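Local coordinates for 3-dehydroshikimate dehydratase (Pseudomonas putida, PDB 5HMQ), which catalyses the metal-dependent dehydration of 3-dehydroshikimate to protocatechuate, a shared intermediate in the breakdown of quinate and shikimate, at residues N79-Q91 with L121-I133. Numbering follows the deposited sequence.
Sequences NLDRAERKFDLMQ and LLGEHAGKRGLRI
Phe87 is the main bump of this helix pair, its ring entering a hollow walled by Leu122, Ala126, Leu131 and Ile133. Ala126, small at the floor, meets Phe87 CZ with its CB at 3.7 Å. Leu131 CD1 lies 3.5 Å from Phe87 CD1, and Ile133 CD1 meets the ring edge. A smaller fit lies one turn back, where Leu122 CD1 reaches Ala83 CB. Toward the N-terminal end, Leu80 CD2 sits over the centre of the His125 ring in a CH-pi contact. Glu84 OE2, met on its anti side, accepts from His125 ND1 in the imidazole plane (3.0 Å, 168°). A water also ties Glu84 OE2 to His125 O. Arg129 closes one rim: bent at chi3 (58°), it lays its guanidinium face over Phe87 CB and its CD against the ring. Its salt bridges to Glu84 OE1 (NH1, 2.9 Å) and Asp88 OD1 (both end nitrogens) form a network; with a hydrogen bond from NH2 to Gln91 OE1 (2.8 Å), they fix its rotation. Segments 79-91 and 121-128, crossing at -32°, belong to outer helices 76-93 and 112-128 of consecutive beta-alpha units in the TIM barrel, linked through strand 97-101; a Schellman turn at Gly130 leads into strand 132-136, while Phe62 and Phe65 of strand 58-66 pack under helix 76-93.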
# COMPACT_ATOMS: atom_id res chain seq x y z
N ASN C 79 -15.35 17.62 33.81
CA ASN C 79 -14.22 17.81 32.90
C ASN C 79 -12.90 17.91 33.65
O ASN C 79 -11.87 17.47 33.15
CB ASN C 79 -14.45 19.06 32.05
CG ASN C 79 -15.39 18.81 30.88
OD1 ASN C 79 -15.36 17.74 30.27
ND2 ASN C 79 -16.23 19.79 30.57
N LEU C 80 -12.92 18.48 34.86
CA LEU C 80 -11.70 18.52 35.68
C LEU C 80 -11.33 17.13 36.19
O LEU C 80 -10.15 16.78 36.23
CB LEU C 80 -11.90 19.49 36.84
CG LEU C 80 -12.07 20.96 36.46
CD1 LEU C 80 -12.50 21.79 37.66
CD2 LEU C 80 -10.76 21.49 35.90
N ASP C 81 -12.33 16.33 36.55
CA ASP C 81 -12.08 14.94 36.93
C ASP C 81 -11.43 14.17 35.78
O ASP C 81 -10.53 13.35 36.00
CB ASP C 81 -13.39 14.27 37.34
CG ASP C 81 -13.95 14.84 38.64
OD1 ASP C 81 -13.60 15.98 38.99
OD2 ASP C 81 -14.79 14.16 39.26
N ARG C 82 -11.88 14.42 34.55
CA ARG C 82 -11.26 13.81 33.39
C ARG C 82 -9.82 14.29 33.22
O ARG C 82 -8.93 13.50 32.90
CB ARG C 82 -12.10 14.09 32.15
CG ARG C 82 -11.52 13.58 30.84
CD ARG C 82 -12.58 13.60 29.73
NE ARG C 82 -13.12 14.94 29.49
CZ ARG C 82 -12.75 15.73 28.49
NH1 ARG C 82 -11.82 15.33 27.63
NH2 ARG C 82 -13.31 16.92 28.35
N ALA C 83 -9.58 15.59 33.44
CA ALA C 83 -8.22 16.11 33.37
C ALA C 83 -7.32 15.46 34.40
O ALA C 83 -6.17 15.12 34.11
CB ALA C 83 -8.23 17.63 33.54
N GLU C 84 -7.82 15.27 35.63
CA GLU C 84 -7.00 14.66 36.67
C GLU C 84 -6.65 13.22 36.33
O GLU C 84 -5.54 12.75 36.64
CB GLU C 84 -7.72 14.74 38.02
CG GLU C 84 -7.86 16.15 38.58
CD GLU C 84 -6.54 16.74 39.02
OE1 GLU C 84 -5.66 15.98 39.47
OE2 GLU C 84 -6.38 17.98 38.94
N ARG C 85 -7.58 12.49 35.71
CA ARG C 85 -7.28 11.13 35.27
C ARG C 85 -6.19 11.12 34.21
O ARG C 85 -5.32 10.24 34.20
CB ARG C 85 -8.54 10.44 34.76
CG ARG C 85 -9.57 10.15 35.84
CD ARG C 85 -10.63 9.16 35.36
NE ARG C 85 -11.32 9.62 34.16
CZ ARG C 85 -12.40 10.39 34.16
NH1 ARG C 85 -12.92 10.80 35.31
NH2 ARG C 85 -12.96 10.76 33.02
N LYS C 86 -6.21 12.10 33.30
CA LYS C 86 -5.14 12.19 32.31
C LYS C 86 -3.82 12.55 32.97
O LYS C 86 -2.77 12.02 32.60
CB LYS C 86 -5.51 13.20 31.23
CG LYS C 86 -6.82 12.89 30.51
CD LYS C 86 -6.93 11.41 30.15
CE LYS C 86 -8.36 11.04 29.78
NZ LYS C 86 -8.53 9.57 29.58
N PHE C 87 -3.85 13.45 33.96
CA PHE C 87 -2.66 13.75 34.74
C PHE C 87 -2.09 12.49 35.38
O PHE C 87 -0.87 12.25 35.33
CB PHE C 87 -2.97 14.80 35.81
CG PHE C 87 -3.34 16.15 35.25
CD1 PHE C 87 -2.94 16.53 33.98
CD2 PHE C 87 -4.10 17.04 36.00
CE1 PHE C 87 -3.28 17.77 33.47
CE2 PHE C 87 -4.44 18.28 35.50
CZ PHE C 87 -4.04 18.64 34.23
N ASP C 88 -2.95 11.68 36.00
CA ASP C 88 -2.49 10.40 36.55
C ASP C 88 -1.82 9.55 35.49
O ASP C 88 -0.77 8.94 35.74
CB ASP C 88 -3.66 9.63 37.17
CG ASP C 88 -4.25 10.33 38.39
OD1 ASP C 88 -3.54 11.13 39.03
OD2 ASP C 88 -5.43 10.06 38.71
N LEU C 89 -2.40 9.51 34.29
CA LEU C 89 -1.86 8.69 33.22
C LEU C 89 -0.49 9.19 32.77
O LEU C 89 0.43 8.40 32.52
CB LEU C 89 -2.84 8.67 32.05
CG LEU C 89 -2.57 7.76 30.85
CD1 LEU C 89 -2.51 6.33 31.32
CD2 LEU C 89 -3.67 7.94 29.82
N MSE C 90 -0.33 10.51 32.69
CA MSE C 90 0.92 11.12 32.24
C MSE C 90 2.08 10.85 33.19
O MSE C 90 3.20 10.62 32.76
CB MSE C 90 0.74 12.63 32.07
CG MSE C 90 -0.23 12.99 30.97
SE MSE C 90 -0.95 14.78 31.20
CE MSE C 90 0.71 15.79 31.00
N GLN C 91 1.79 10.87 34.50
CA GLN C 91 2.84 10.60 35.47
C GLN C 91 3.28 9.14 35.43
O GLN C 91 4.44 8.83 35.72
CB GLN C 91 2.38 11.01 36.87
CG GLN C 91 2.54 12.51 37.10
CD GLN C 91 1.93 12.98 38.40
OE1 GLN C 91 1.12 12.29 39.02
NE2 GLN C 91 2.33 14.18 38.83
N LEU C 121 -7.78 27.97 34.84
CA LEU C 121 -8.12 26.96 35.84
C LEU C 121 -7.46 25.63 35.51
O LEU C 121 -6.89 24.97 36.40
CB LEU C 121 -9.64 26.81 35.93
CG LEU C 121 -10.19 25.72 36.84
CD1 LEU C 121 -9.77 25.94 38.28
CD2 LEU C 121 -11.71 25.68 36.73
N LEU C 122 -7.50 25.22 34.24
CA LEU C 122 -6.82 23.99 33.84
C LEU C 122 -5.31 24.13 34.02
O LEU C 122 -4.64 23.18 34.45
CB LEU C 122 -7.16 23.65 32.39
CG LEU C 122 -6.64 22.32 31.84
CD1 LEU C 122 -7.15 21.16 32.68
CD2 LEU C 122 -7.04 22.15 30.38
N GLY C 123 -4.76 25.31 33.71
CA GLY C 123 -3.35 25.54 33.95
C GLY C 123 -2.98 25.45 35.42
O GLY C 123 -1.92 24.93 35.77
N GLU C 124 -3.86 25.96 36.29
CA GLU C 124 -3.62 25.85 37.73
C GLU C 124 -3.62 24.39 38.17
O GLU C 124 -2.75 23.98 38.95
CB GLU C 124 -4.67 26.65 38.50
CG GLU C 124 -4.60 28.15 38.28
CD GLU C 124 -5.82 28.88 38.82
OE1 GLU C 124 -6.67 28.22 39.45
OE2 GLU C 124 -5.92 30.11 38.63
N HIS C 125 -4.57 23.60 37.68
CA HIS C 125 -4.61 22.18 38.02
C HIS C 125 -3.37 21.46 37.51
O HIS C 125 -2.80 20.62 38.21
CB HIS C 125 -5.88 21.53 37.46
CG HIS C 125 -7.09 21.75 38.31
ND1 HIS C 125 -7.68 20.73 39.02
CD2 HIS C 125 -7.83 22.85 38.56
CE1 HIS C 125 -8.73 21.20 39.67
NE2 HIS C 125 -8.84 22.49 39.41
N ALA C 126 -2.95 21.75 36.27
CA ALA C 126 -1.75 21.12 35.74
C ALA C 126 -0.50 21.59 36.48
O ALA C 126 0.36 20.78 36.84
CB ALA C 126 -1.63 21.39 34.25
N GLY C 127 -0.39 22.90 36.71
CA GLY C 127 0.77 23.41 37.42
C GLY C 127 0.91 22.84 38.82
O GLY C 127 2.02 22.55 39.27
N LYS C 128 -0.22 22.66 39.51
CA LYS C 128 -0.18 22.10 40.86
C LYS C 128 0.47 20.73 40.88
O LYS C 128 1.25 20.41 41.79
CB LYS C 128 -1.60 22.04 41.42
CG LYS C 128 -1.72 21.37 42.78
CD LYS C 128 -3.15 21.48 43.29
CE LYS C 128 -3.33 20.79 44.63
NZ LYS C 128 -4.74 20.86 45.08
N ARG C 129 0.19 19.90 39.88
CA ARG C 129 0.75 18.56 39.81
C ARG C 129 2.09 18.51 39.10
O ARG C 129 2.63 17.42 38.91
CB ARG C 129 -0.26 17.61 39.15
CG ARG C 129 -1.51 17.45 39.99
CD ARG C 129 -2.41 16.35 39.48
NE ARG C 129 -1.73 15.07 39.44
CZ ARG C 129 -2.34 13.91 39.20
NH1 ARG C 129 -3.65 13.89 39.00
NH2 ARG C 129 -1.65 12.78 39.16
N GLY C 130 2.64 19.66 38.70
CA GLY C 130 3.91 19.68 38.01
C GLY C 130 3.82 19.34 36.54
O GLY C 130 4.78 18.79 35.98
N LEU C 131 2.70 19.66 35.90
CA LEU C 131 2.46 19.33 34.50
C LEU C 131 2.13 20.61 33.73
O LEU C 131 1.97 21.69 34.30
CB LEU C 131 1.32 18.30 34.37
CG LEU C 131 1.53 17.05 35.23
CD1 LEU C 131 0.31 16.15 35.20
CD2 LEU C 131 2.78 16.29 34.81
N ARG C 132 2.05 20.47 32.41
CA ARG C 132 1.89 21.60 31.50
C ARG C 132 0.74 21.35 30.53
O ARG C 132 0.50 20.22 30.11
CB ARG C 132 3.21 21.82 30.75
CG ARG C 132 4.35 22.23 31.67
CD ARG C 132 5.72 21.98 31.03
NE ARG C 132 5.91 22.61 29.74
CZ ARG C 132 6.53 22.03 28.72
NH1 ARG C 132 6.99 20.79 28.85
NH2 ARG C 132 6.67 22.67 27.57
N ILE C 133 0.04 22.42 30.18
CA ILE C 133 -1.05 22.39 29.21
C ILE C 133 -0.59 23.08 27.94
O ILE C 133 -0.13 24.23 27.98
CB ILE C 133 -2.32 23.06 29.76
CG1 ILE C 133 -2.79 22.39 31.05
CG2 ILE C 133 -3.43 23.01 28.72
CD1 ILE C 133 -3.23 20.97 30.89
O HOH W 1 -4.17 19.34 40.14